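Local coordinates for protein putative N-acetylmuramoyl-L-alanine amidase,autolysin cwp6 (Peptoclostridium difficile, PDB 5J72) that probably cleaves the amide bond between N-acetylmuramic acid and L-alanine in peptidoglycan with its zinc-dependent amidase domain, and carries CWB2 modules that anchor it to the cell wall, at residues A344-I354 with L392-H403; K478-T489 with V500-T508. One frame throughout, in Å; residues are numbered along the deposited sequence.

Contact 1: residues A344-I354 with L392-H403; sequences ADRHETNANVI and LITPKTYVSAYH
In one of the CWB2 modules, the helix 346-354 lies against the end of strand 392-394 and the turn after it; Tyr-402 and His-347 are the chief side chains, and Asn-350 gives the one hydrogen bond between the two segments. Glu-348 CB sits over one face of the Tyr-402 ring, 3.7 Å from its centroid, a CH-pi contact. The Glu-348 chain runs extended over Tyr-402 CD1 and CE1, because CG is anti to the backbone N (chi1 -165°), and its OE1 accepts from Ala-344 N, met on the anti side of the carboxylate. The carboxylate of Asp-345, which caps the helix through Glu-348 N, stands nearly perpendicular to the same ring; Lys-623 NZ forms a salt bridge with Asp-345 OD2 and a hydrogen bond with Tyr-402 OH. Strand 392-394 runs nearly antiparallel to the helix and pairs in parallel with strand 362-370. Here Ile-393 N donates to Asn-350 OD1 at 3.1 Å, from above the amide plane and not on a lone pair, while Asn-350 ND2 goes to Asn-275. Ile-393 O takes His-403 NE2 at 2.8 Å, and Leu-392 CG covers one face of that imidazole. His-347 brings NE2 to 3.4 Å from Pro-395 CD; the same nitrogen is hydrogen-bonded to Ser-371.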
loop_
_atom_site.group_PDB
_atom_site.type_symbol
_atom_site.label_atom_id
_atom_site.label_comp_id
_atom_site.label_asym_id
_atom_site.label_seq_id
_atom_site.Cartn_x
_atom_site.Cartn_y
_atom_site.Cartn_z
ATOM N N ALA A 344 1.457 2.710 13.463
ATOM C CA ALA A 344 1.059 1.883 14.608
ATOM C C ALA A 344 1.032 0.415 14.224
ATOM O O ALA A 344 1.233 -0.454 15.057
ATOM C CB ALA A 344 -0.340 2.315 15.060
ATOM N N ASP A 345 0.752 0.123 12.933
ATOM C CA ASP A 345 0.742 -1.236 12.493
ATOM C C ASP A 345 1.017 -1.329 10.943
ATOM O O ASP A 345 1.314 -0.294 10.349
ATOM C CB ASP A 345 -0.596 -1.910 12.787
ATOM C CG ASP A 345 -1.839 -1.275 12.144
ATOM O OD1 ASP A 345 -1.724 -0.681 11.058
ATOM O OD2 ASP A 345 -2.930 -1.378 12.737
ATOM N N ARG A 346 0.926 -2.526 10.354
ATOM C CA ARG A 346 1.276 -2.708 8.918
ATOM C C ARG A 346 0.381 -1.837 8.010
ATOM O O ARG A 346 0.858 -1.396 6.959
ATOM C CB ARG A 346 1.185 -4.222 8.535
ATOM C CG ARG A 346 -0.258 -4.725 8.535
ATOM C CD ARG A 346 -0.320 -6.233 8.299
ATOM N NE ARG A 346 0.251 -6.937 9.427
ATOM C CZ ARG A 346 0.202 -8.252 9.590
ATOM N NH1 ARG A 346 -0.407 -9.016 8.693
ATOM N NH2 ARG A 346 0.769 -8.814 10.645
ATOM N N HIS A 347 -0.901 -1.546 8.420
ATOM C CA HIS A 347 -1.784 -0.772 7.562
ATOM C C HIS A 347 -1.498 0.663 7.659
ATOM O O HIS A 347 -1.465 1.337 6.632
ATOM C CB HIS A 347 -3.253 -1.067 7.884
ATOM C CG HIS A 347 -3.554 -2.526 7.822
ATOM N ND1 HIS A 347 -3.943 -3.239 8.936
ATOM C CD2 HIS A 347 -3.538 -3.402 6.785
ATOM C CE1 HIS A 347 -4.143 -4.500 8.575
ATOM N NE2 HIS A 347 -3.904 -4.629 7.282
ATOM N N GLU A 348 -1.268 1.193 8.910
ATOM C CA GLU A 348 -0.884 2.604 9.001
ATOM C C GLU A 348 0.442 2.806 8.354
ATOM O O GLU A 348 0.649 3.847 7.710
ATOM C CB GLU A 348 -0.818 3.146 10.489
ATOM C CG GLU A 348 -0.776 4.693 10.408
ATOM C CD GLU A 348 -0.857 5.337 11.795
ATOM O OE1 GLU A 348 -0.522 4.660 12.755
ATOM O OE2 GLU A 348 -1.247 6.509 11.874
ATOM N N THR A 349 1.364 1.850 8.479
ATOM C CA THR A 349 2.672 2.104 7.825
ATOM C C THR A 349 2.494 2.091 6.238
ATOM O O THR A 349 3.073 2.893 5.547
ATOM C CB THR A 349 3.633 0.989 8.212
ATOM O OG1 THR A 349 3.763 0.985 9.668
ATOM C CG2 THR A 349 4.991 1.207 7.572
ATOM N N ASN A 350 1.662 1.175 5.760
ATOM C CA ASN A 350 1.373 1.141 4.303
ATOM C C ASN A 350 0.807 2.495 3.862
ATOM O O ASN A 350 1.257 3.096 2.866
ATOM C CB ASN A 350 0.400 0.019 4.045
ATOM C CG ASN A 350 0.119 -0.151 2.549
ATOM O OD1 ASN A 350 -1.004 0.139 2.108
ATOM N ND2 ASN A 350 1.116 -0.597 1.716
ATOM N N ALA A 351 -0.175 3.058 4.654
ATOM C CA ALA A 351 -0.768 4.358 4.263
ATOM C C ALA A 351 0.257 5.462 4.358
ATOM O O ALA A 351 0.257 6.364 3.491
ATOM C CB ALA A 351 -1.990 4.702 5.171
ATOM N N ASN A 352 1.173 5.432 5.365
ATOM C CA ASN A 352 2.143 6.542 5.447
ATOM C C ASN A 352 3.186 6.445 4.326
ATOM O O ASN A 352 3.710 7.490 3.863
ATOM C CB ASN A 352 2.886 6.551 6.840
ATOM C CG ASN A 352 1.963 7.158 7.910
ATOM O OD1 ASN A 352 1.095 8.013 7.587
ATOM N ND2 ASN A 352 2.073 6.771 9.164
ATOM N N VAL A 353 3.536 5.216 3.927
ATOM C CA VAL A 353 4.491 5.104 2.785
ATOM C C VAL A 353 3.814 5.660 1.520
ATOM O O VAL A 353 4.439 6.355 0.736
ATOM C CB VAL A 353 4.860 3.615 2.563
ATOM C CG1 VAL A 353 5.413 3.391 1.135
ATOM C CG2 VAL A 353 5.873 3.176 3.638
ATOM N N ILE A 354 2.541 5.261 1.290
ATOM C CA ILE A 354 1.850 5.787 0.102
ATOM C C ILE A 354 1.786 7.304 0.209
ATOM O O ILE A 354 2.103 8.007 -0.746
ATOM C CB ILE A 354 0.457 5.109 0.009
ATOM C CG1 ILE A 354 0.681 3.696 -0.490
ATOM C CG2 ILE A 354 -0.510 5.793 -1.020
ATOM C CD1 ILE A 354 -0.532 2.722 -0.307
ATOM N N LEU A 392 -1.101 -1.305 -2.093
ATOM C CA LEU A 392 -1.908 -1.055 -0.898
ATOM C C LEU A 392 -2.212 -2.385 -0.291
ATOM O O LEU A 392 -2.587 -3.301 -1.026
ATOM C CB LEU A 392 -3.212 -0.388 -1.340
ATOM C CG LEU A 392 -4.080 0.043 -0.132
ATOM C CD1 LEU A 392 -4.738 1.342 -0.471
ATOM C CD2 LEU A 392 -5.099 -1.095 0.130
ATOM N N ILE A 393 -2.042 -2.548 1.054
ATOM C CA ILE A 393 -2.409 -3.819 1.640
ATOM C C ILE A 393 -3.592 -3.591 2.621
ATOM O O ILE A 393 -3.639 -2.555 3.269
ATOM C CB ILE A 393 -1.243 -4.509 2.407
ATOM C CG1 ILE A 393 -0.635 -3.580 3.484
ATOM C CG2 ILE A 393 -0.131 -4.902 1.346
ATOM C CD1 ILE A 393 0.427 -4.336 4.396
ATOM N N THR A 394 -4.489 -4.558 2.715
ATOM C CA THR A 394 -5.633 -4.389 3.609
ATOM C C THR A 394 -6.144 -5.767 3.841
ATOM O O THR A 394 -5.891 -6.690 3.064
ATOM C CB THR A 394 -6.672 -3.452 2.968
ATOM O OG1 THR A 394 -7.593 -3.012 3.983
ATOM C CG2 THR A 394 -7.448 -4.129 1.806
ATOM N N PRO A 395 -6.861 -5.979 4.964
ATOM C CA PRO A 395 -7.354 -7.342 5.171
ATOM C C PRO A 395 -8.408 -7.751 4.134
ATOM O O PRO A 395 -9.002 -6.914 3.479
ATOM C CB PRO A 395 -7.945 -7.278 6.626
ATOM C CG PRO A 395 -7.178 -6.170 7.270
ATOM C CD PRO A 395 -7.092 -5.131 6.149
ATOM N N LYS A 396 -8.683 -9.040 4.063
ATOM C CA LYS A 396 -9.645 -9.550 3.069
ATOM C C LYS A 396 -11.057 -9.019 3.268
ATOM O O LYS A 396 -11.772 -8.844 2.298
ATOM C CB LYS A 396 -9.736 -11.083 3.174
ATOM C CG LYS A 396 -8.458 -11.816 2.935
ATOM C CD LYS A 396 -8.779 -13.305 2.967
ATOM C CE LYS A 396 -8.315 -13.920 4.245
ATOM N NZ LYS A 396 -7.353 -15.015 3.975
ATOM N N THR A 397 -11.460 -8.742 4.535
ATOM C CA THR A 397 -12.856 -8.359 4.771
ATOM C C THR A 397 -13.122 -6.900 5.037
ATOM O O THR A 397 -14.286 -6.560 5.184
ATOM C CB THR A 397 -13.425 -9.224 5.936
ATOM O OG1 THR A 397 -12.733 -8.822 7.125
ATOM C CG2 THR A 397 -13.204 -10.747 5.729
ATOM N N TYR A 398 -12.125 -6.001 5.107
ATOM C CA TYR A 398 -12.464 -4.595 5.254
ATOM C C TYR A 398 -11.375 -3.671 4.765
ATOM O O TYR A 398 -10.216 -4.090 4.677
ATOM C CB TYR A 398 -12.770 -4.227 6.760
ATOM C CG TYR A 398 -11.597 -4.417 7.708
ATOM C CD1 TYR A 398 -11.291 -5.670 8.224
ATOM C CD2 TYR A 398 -10.822 -3.333 8.119
ATOM C CE1 TYR A 398 -10.245 -5.850 9.126
ATOM C CE2 TYR A 398 -9.775 -3.503 9.029
ATOM C CZ TYR A 398 -9.495 -4.765 9.523
ATOM O OH TYR A 398 -8.460 -4.965 10.393
ATOM N N VAL A 399 -11.718 -2.461 4.431
ATOM C CA VAL A 399 -10.727 -1.487 4.047
ATOM C C VAL A 399 -10.199 -0.909 5.356
ATOM O O VAL A 399 -10.980 -0.367 6.158
ATOM C CB VAL A 399 -11.314 -0.373 3.185
ATOM C CG1 VAL A 399 -10.236 0.707 2.885
ATOM C CG2 VAL A 399 -11.876 -0.959 1.886
ATOM N N SER A 400 -8.920 -1.024 5.610
ATOM C CA SER A 400 -8.392 -0.412 6.806
ATOM C C SER A 400 -8.690 1.094 6.909
ATOM O O SER A 400 -8.612 1.883 5.961
ATOM C CB SER A 400 -6.872 -0.632 6.875
ATOM O OG SER A 400 -6.313 0.174 7.902
ATOM N N ALA A 401 -9.046 1.544 8.146
ATOM C CA ALA A 401 -9.337 2.966 8.368
ATOM C C ALA A 401 -8.164 3.863 8.097
ATOM O O ALA A 401 -8.314 5.031 7.755
ATOM C CB ALA A 401 -9.784 3.161 9.858
ATOM N N TYR A 402 -6.944 3.326 8.210
ATOM C CA TYR A 402 -5.761 4.191 7.977
ATOM C C TYR A 402 -5.651 4.604 6.479
ATOM O O TYR A 402 -4.956 5.576 6.179
ATOM C CB TYR A 402 -4.495 3.418 8.379
ATOM C CG TYR A 402 -4.445 3.179 9.875
ATOM C CD1 TYR A 402 -4.252 4.231 10.764
ATOM C CD2 TYR A 402 -4.605 1.913 10.394
ATOM C CE1 TYR A 402 -4.219 4.019 12.147
ATOM C CE2 TYR A 402 -4.595 1.685 11.772
ATOM C CZ TYR A 402 -4.406 2.743 12.639
ATOM O OH TYR A 402 -4.428 2.489 14.008
ATOM N N HIS A 403 -6.334 3.879 5.588
ATOM C CA HIS A 403 -6.321 4.224 4.140
ATOM C C HIS A 403 -7.339 5.282 3.783
ATOM O O HIS A 403 -7.310 5.804 2.676
ATOM C CB HIS A 403 -6.647 2.965 3.277
ATOM C CG HIS A 403 -5.594 1.915 3.386
ATOM N ND1 HIS A 403 -4.239 2.235 3.374
ATOM C CD2 HIS A 403 -5.677 0.581 3.574
ATOM C CE1 HIS A 403 -3.552 1.107 3.552
ATOM N NE2 HIS A 403 -4.394 0.095 3.668
#

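Contact 2: residues K478-T489 with V500-T508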
loop_
_atom_site.group_PDB
_atom_site.type_symbol
_atom_site.label_atom_id
_atom_site.label_comp_id
_atom_site.label_asym_id
_atom_site.label_seq_id
_atom_site.Cartn_x
_atom_site.Cartn_y
_atom_site.Cartn_z
ATOM N N LYS A 478 -6.680 16.992 19.613
ATOM C CA LYS A 478 -7.177 16.661 18.262
ATOM C C LYS A 478 -6.345 15.569 17.566
ATOM O O LYS A 478 -6.878 14.812 16.733
ATOM C CB LYS A 478 -7.253 17.930 17.372
ATOM C CG LYS A 478 -5.877 18.450 16.883
ATOM C CD LYS A 478 -6.105 19.460 15.701
ATOM C CE LYS A 478 -4.892 20.322 15.400
ATOM N NZ LYS A 478 -5.079 20.994 14.056
ATOM N N LYS A 479 -5.076 15.442 17.889
ATOM C CA LYS A 479 -4.337 14.379 17.206
ATOM C C LYS A 479 -4.447 13.030 17.981
ATOM O O LYS A 479 -4.424 11.956 17.374
ATOM C CB LYS A 479 -2.875 14.708 17.158
ATOM C CG LYS A 479 -2.631 16.022 16.430
ATOM C CD LYS A 479 -1.207 16.424 16.568
ATOM C CE LYS A 479 -0.929 17.615 15.678
ATOM N NZ LYS A 479 0.471 18.054 15.843
ATOM N N TYR A 480 -4.530 13.109 19.315
ATOM C CA TYR A 480 -4.629 11.870 20.065
ATOM C C TYR A 480 -6.023 11.331 19.838
ATOM O O TYR A 480 -6.185 10.095 19.813
ATOM C CB TYR A 480 -4.435 12.151 21.560
ATOM C CG TYR A 480 -2.999 11.988 21.964
ATOM C CD1 TYR A 480 -2.577 10.856 22.658
ATOM C CD2 TYR A 480 -2.058 12.975 21.678
ATOM C CE1 TYR A 480 -1.263 10.708 23.059
ATOM C CE2 TYR A 480 -0.731 12.835 22.080
ATOM C CZ TYR A 480 -0.339 11.701 22.773
ATOM O OH TYR A 480 0.958 11.539 23.206
ATOM N N THR A 481 -7.034 12.230 19.664
ATOM C CA THR A 481 -8.364 11.623 19.471
ATOM C C THR A 481 -8.386 10.987 18.111
ATOM O O THR A 481 -9.009 9.918 17.954
ATOM C CB THR A 481 -9.534 12.654 19.575
ATOM O OG1 THR A 481 -9.386 13.648 18.564
ATOM C CG2 THR A 481 -9.572 13.345 20.920
ATOM N N LEU A 482 -7.778 11.633 17.096
ATOM C CA LEU A 482 -7.799 10.989 15.769
ATOM C C LEU A 482 -7.051 9.605 15.760
ATOM O O LEU A 482 -7.561 8.631 15.213
ATOM C CB LEU A 482 -7.175 11.908 14.671
ATOM C CG LEU A 482 -7.151 11.226 13.293
ATOM C CD1 LEU A 482 -8.557 10.918 12.825
ATOM C CD2 LEU A 482 -6.427 12.167 12.328
ATOM N N ASN A 483 -5.846 9.540 16.346
ATOM C CA ASN A 483 -5.097 8.257 16.368
ATOM C C ASN A 483 -5.883 7.187 17.197
ATOM O O ASN A 483 -5.910 6.040 16.806
ATOM C CB ASN A 483 -3.745 8.471 16.970
ATOM C CG ASN A 483 -2.906 9.337 16.050
ATOM O OD1 ASN A 483 -3.083 9.242 14.816
ATOM N ND2 ASN A 483 -2.089 10.276 16.577
ATOM N N THR A 484 -6.524 7.607 18.306
ATOM C CA THR A 484 -7.297 6.649 19.102
ATOM C C THR A 484 -8.490 6.147 18.266
ATOM O O THR A 484 -8.738 4.940 18.170
ATOM C CB THR A 484 -7.838 7.360 20.370
ATOM O OG1 THR A 484 -6.740 7.814 21.120
ATOM C CG2 THR A 484 -8.707 6.367 21.246
ATOM N N ALA A 485 -9.211 7.094 17.612
ATOM C CA ALA A 485 -10.400 6.769 16.858
ATOM C C ALA A 485 -10.106 5.892 15.667
ATOM O O ALA A 485 -10.951 5.028 15.323
ATOM C CB ALA A 485 -11.156 8.060 16.395
ATOM N N LEU A 486 -8.989 6.065 15.028
ATOM C CA LEU A 486 -8.668 5.207 13.854
ATOM C C LEU A 486 -8.527 3.752 14.379
ATOM O O LEU A 486 -8.970 2.818 13.711
ATOM C CB LEU A 486 -7.303 5.673 13.204
ATOM C CG LEU A 486 -7.569 7.008 12.371
ATOM C CD1 LEU A 486 -6.195 7.748 12.104
ATOM C CD2 LEU A 486 -8.295 6.695 11.015
ATOM N N ALA A 487 -7.895 3.607 15.530
ATOM C CA ALA A 487 -7.684 2.238 16.079
ATOM C C ALA A 487 -9.025 1.615 16.498
ATOM O O ALA A 487 -9.232 0.414 16.321
ATOM C CB ALA A 487 -6.722 2.321 17.243
ATOM N N THR A 488 -9.946 2.417 17.081
ATOM C CA THR A 488 -11.266 1.897 17.408
ATOM C C THR A 488 -11.992 1.455 16.152
ATOM O O THR A 488 -12.665 0.411 16.107
ATOM C CB THR A 488 -12.123 3.038 18.068
ATOM O OG1 THR A 488 -11.436 3.463 19.233
ATOM C CG2 THR A 488 -13.590 2.549 18.397
ATOM N N THR A 489 -11.913 2.300 15.092
ATOM C CA THR A 489 -12.591 1.950 13.851
ATOM C C THR A 489 -12.020 0.635 13.287
ATOM O O THR A 489 -12.767 -0.246 12.828
ATOM C CB THR A 489 -12.383 3.134 12.810
ATOM O OG1 THR A 489 -13.051 4.271 13.368
ATOM C CG2 THR A 489 -13.030 2.850 11.468
ATOM N N VAL A 500 -18.754 4.506 10.559
ATOM C CA VAL A 500 -18.620 5.747 9.800
ATOM C C VAL A 500 -17.839 6.699 10.722
ATOM O O VAL A 500 -18.269 6.906 11.864
ATOM C CB VAL A 500 -19.988 6.416 9.447
ATOM C CG1 VAL A 500 -19.744 7.759 8.790
ATOM C CG2 VAL A 500 -20.840 5.520 8.508
ATOM N N MET A 501 -16.743 7.296 10.271
ATOM C CA MET A 501 -16.033 8.227 11.144
ATOM C C MET A 501 -16.498 9.646 10.819
ATOM O O MET A 501 -16.651 9.965 9.648
ATOM C CB MET A 501 -14.510 8.161 10.883
ATOM C CG MET A 501 -13.883 6.767 11.215
ATOM S SD MET A 501 -12.106 6.799 11.189
ATOM C CE MET A 501 -11.780 7.820 12.685
ATOM N N THR A 502 -16.702 10.510 11.794
ATOM C CA THR A 502 -17.123 11.876 11.443
ATOM C C THR A 502 -15.988 12.564 10.650
ATOM O O THR A 502 -16.260 13.338 9.751
ATOM C CB THR A 502 -17.478 12.690 12.717
ATOM O OG1 THR A 502 -16.376 12.631 13.607
ATOM C CG2 THR A 502 -18.727 12.167 13.426
ATOM N N ARG A 503 -14.737 12.271 10.987
ATOM C CA ARG A 503 -13.583 12.750 10.241
ATOM C C ARG A 503 -12.498 11.675 10.335
ATOM O O ARG A 503 -12.404 10.970 11.374
ATOM C CB ARG A 503 -13.052 14.092 10.795
ATOM C CG ARG A 503 -12.459 13.989 12.219
ATOM C CD ARG A 503 -11.839 15.350 12.685
ATOM N NE ARG A 503 -11.339 15.279 14.077
ATOM C CZ ARG A 503 -10.052 15.182 14.372
ATOM N NH1 ARG A 503 -9.130 15.123 13.429
ATOM N NH2 ARG A 503 -9.677 15.168 15.657
ATOM N N ASP A 504 -11.696 11.519 9.287
ATOM C CA ASP A 504 -10.632 10.512 9.364
ATOM C C ASP A 504 -9.313 11.201 9.131
ATOM O O ASP A 504 -8.283 10.547 8.955
ATOM C CB ASP A 504 -10.833 9.402 8.336
ATOM C CG ASP A 504 -11.218 9.929 6.970
ATOM O OD1 ASP A 504 -10.530 10.850 6.467
ATOM O OD2 ASP A 504 -12.198 9.422 6.403
ATOM N N THR A 505 -9.328 12.514 9.134
ATOM C CA THR A 505 -8.120 13.281 8.991
ATOM C C THR A 505 -8.230 14.570 9.791
ATOM O O THR A 505 -9.288 14.877 10.355
ATOM C CB THR A 505 -7.901 13.621 7.481
ATOM O OG1 THR A 505 -6.529 13.983 7.315
ATOM C CG2 THR A 505 -8.799 14.721 7.037
ATOM N N ASP A 506 -7.158 15.352 9.836
ATOM C CA ASP A 506 -7.214 16.601 10.560
ATOM C C ASP A 506 -8.068 17.558 9.769
ATOM O O ASP A 506 -7.711 17.885 8.647
ATOM C CB ASP A 506 -5.814 17.176 10.773
ATOM C CG ASP A 506 -5.794 18.420 11.658
ATOM O OD1 ASP A 506 -6.694 18.575 12.495
ATOM O OD2 ASP A 506 -4.869 19.227 11.515
ATOM N N LYS A 507 -9.232 17.948 10.296
ATOM C CA LYS A 507 -10.056 18.948 9.638
ATOM C C LYS A 507 -10.991 19.600 10.630
ATOM O O LYS A 507 -11.283 19.024 11.657
ATOM C CB LYS A 507 -10.868 18.386 8.498
ATOM C CG LYS A 507 -11.923 17.433 8.895
ATOM C CD LYS A 507 -12.970 17.383 7.793
ATOM C CE LYS A 507 -14.295 16.929 8.351
ATOM N NZ LYS A 507 -15.345 16.861 7.311
ATOM N N THR A 508 -11.428 20.823 10.328
ATOM C CA THR A 508 -12.364 21.560 11.184
ATOM C C THR A 508 -13.764 20.960 11.022
ATOM O O THR A 508 -14.235 20.780 9.901
ATOM C CB THR A 508 -12.319 23.080 10.778
ATOM O OG1 THR A 508 -10.987 23.540 11.064
ATOM C CG2 THR A 508 -13.331 23.941 11.630
HETATM O O HOH W 1 -6.547 15.840 14.008
#
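The guanidinium of Arg-503 is met at its edge by two backbone carbonyls, those of Lys-478 and Thr-505, while Leu-482 CB approaches it obliquely, 4.0 Å from Arg-503 NH1. Arg-503 NH2 donates to Lys-478 O at 3.0 Å, nearly straight at 169°; the oxygen lies in the guanidinium plane and receives the bond on a lone pair. Arg-503 NH1 reaches Thr-505 O, also in the guanidinium plane, but from above the plane of that carbonyl. The chain is extended from CG to NE, which carries the charged end from the loop after the strand to the first turn of the helix segment. There NE and NH2 also bond Pro-458 O and Gly-459 O, next to the zinc ligand His-460.

One water ties this end together: it accepts from Arg-503 NH1 and donates to Lys-478 O and Asp-506 OD1. Lys-478, extended beyond CG, lays NZ against the Asp-506 carboxylate in a salt bridge, 3.1 Å from OD2 on its syn lone pair, and both side chains also bond the backbone of Gly-462.

Farther along the helix the chemistry turns mainly apolar. Leu-482 spreads its two methyls over the backbone of Asp-504 and Thr-505. Met-501, bent at chi3 (70°), folds its thioether against the helix, with SD against Leu-486 CD2. Its CE lies 3.8 Å from Ala-485 CB. Met-501 CG packs 3.4 Å from Thr-489 OG1, a hydroxyl hydrogen-bonded to Ala-485 O. This is helix 477-494 packed on the edge strand 498-501 of the amidase sheet. Since the helix begins at Glu-477, a zinc ligand, the bonds that Arg-503 donates probably fix the rotation of its guanidinium and tie the 503-506 loop to the zinc-bearing end of the helix.

How the contacts relate
Contact 1 is largely buried and lies near the centre of the molecule, within a CWB2 module; contact 2, partly buried, belongs to the amidase domain, farther out and beside the zinc site. Both set a helix against a strand end and the loop after it, but contact 1 relies on an aromatic ring, histidines and a side-chain amide, whereas contact 2 divides into a charged, hydrated end and an apolar one. They hold different elements yet meet at the boundary between the two domains: Ala-401 CB packs 3.6 Å from Thr-489 CG2, and Tyr-402 CE1 lies 3.7 Å from Leu-486 CB. Helix 477-494 thus joins them, with Glu-490 bonding Ser-400 and Ala-401.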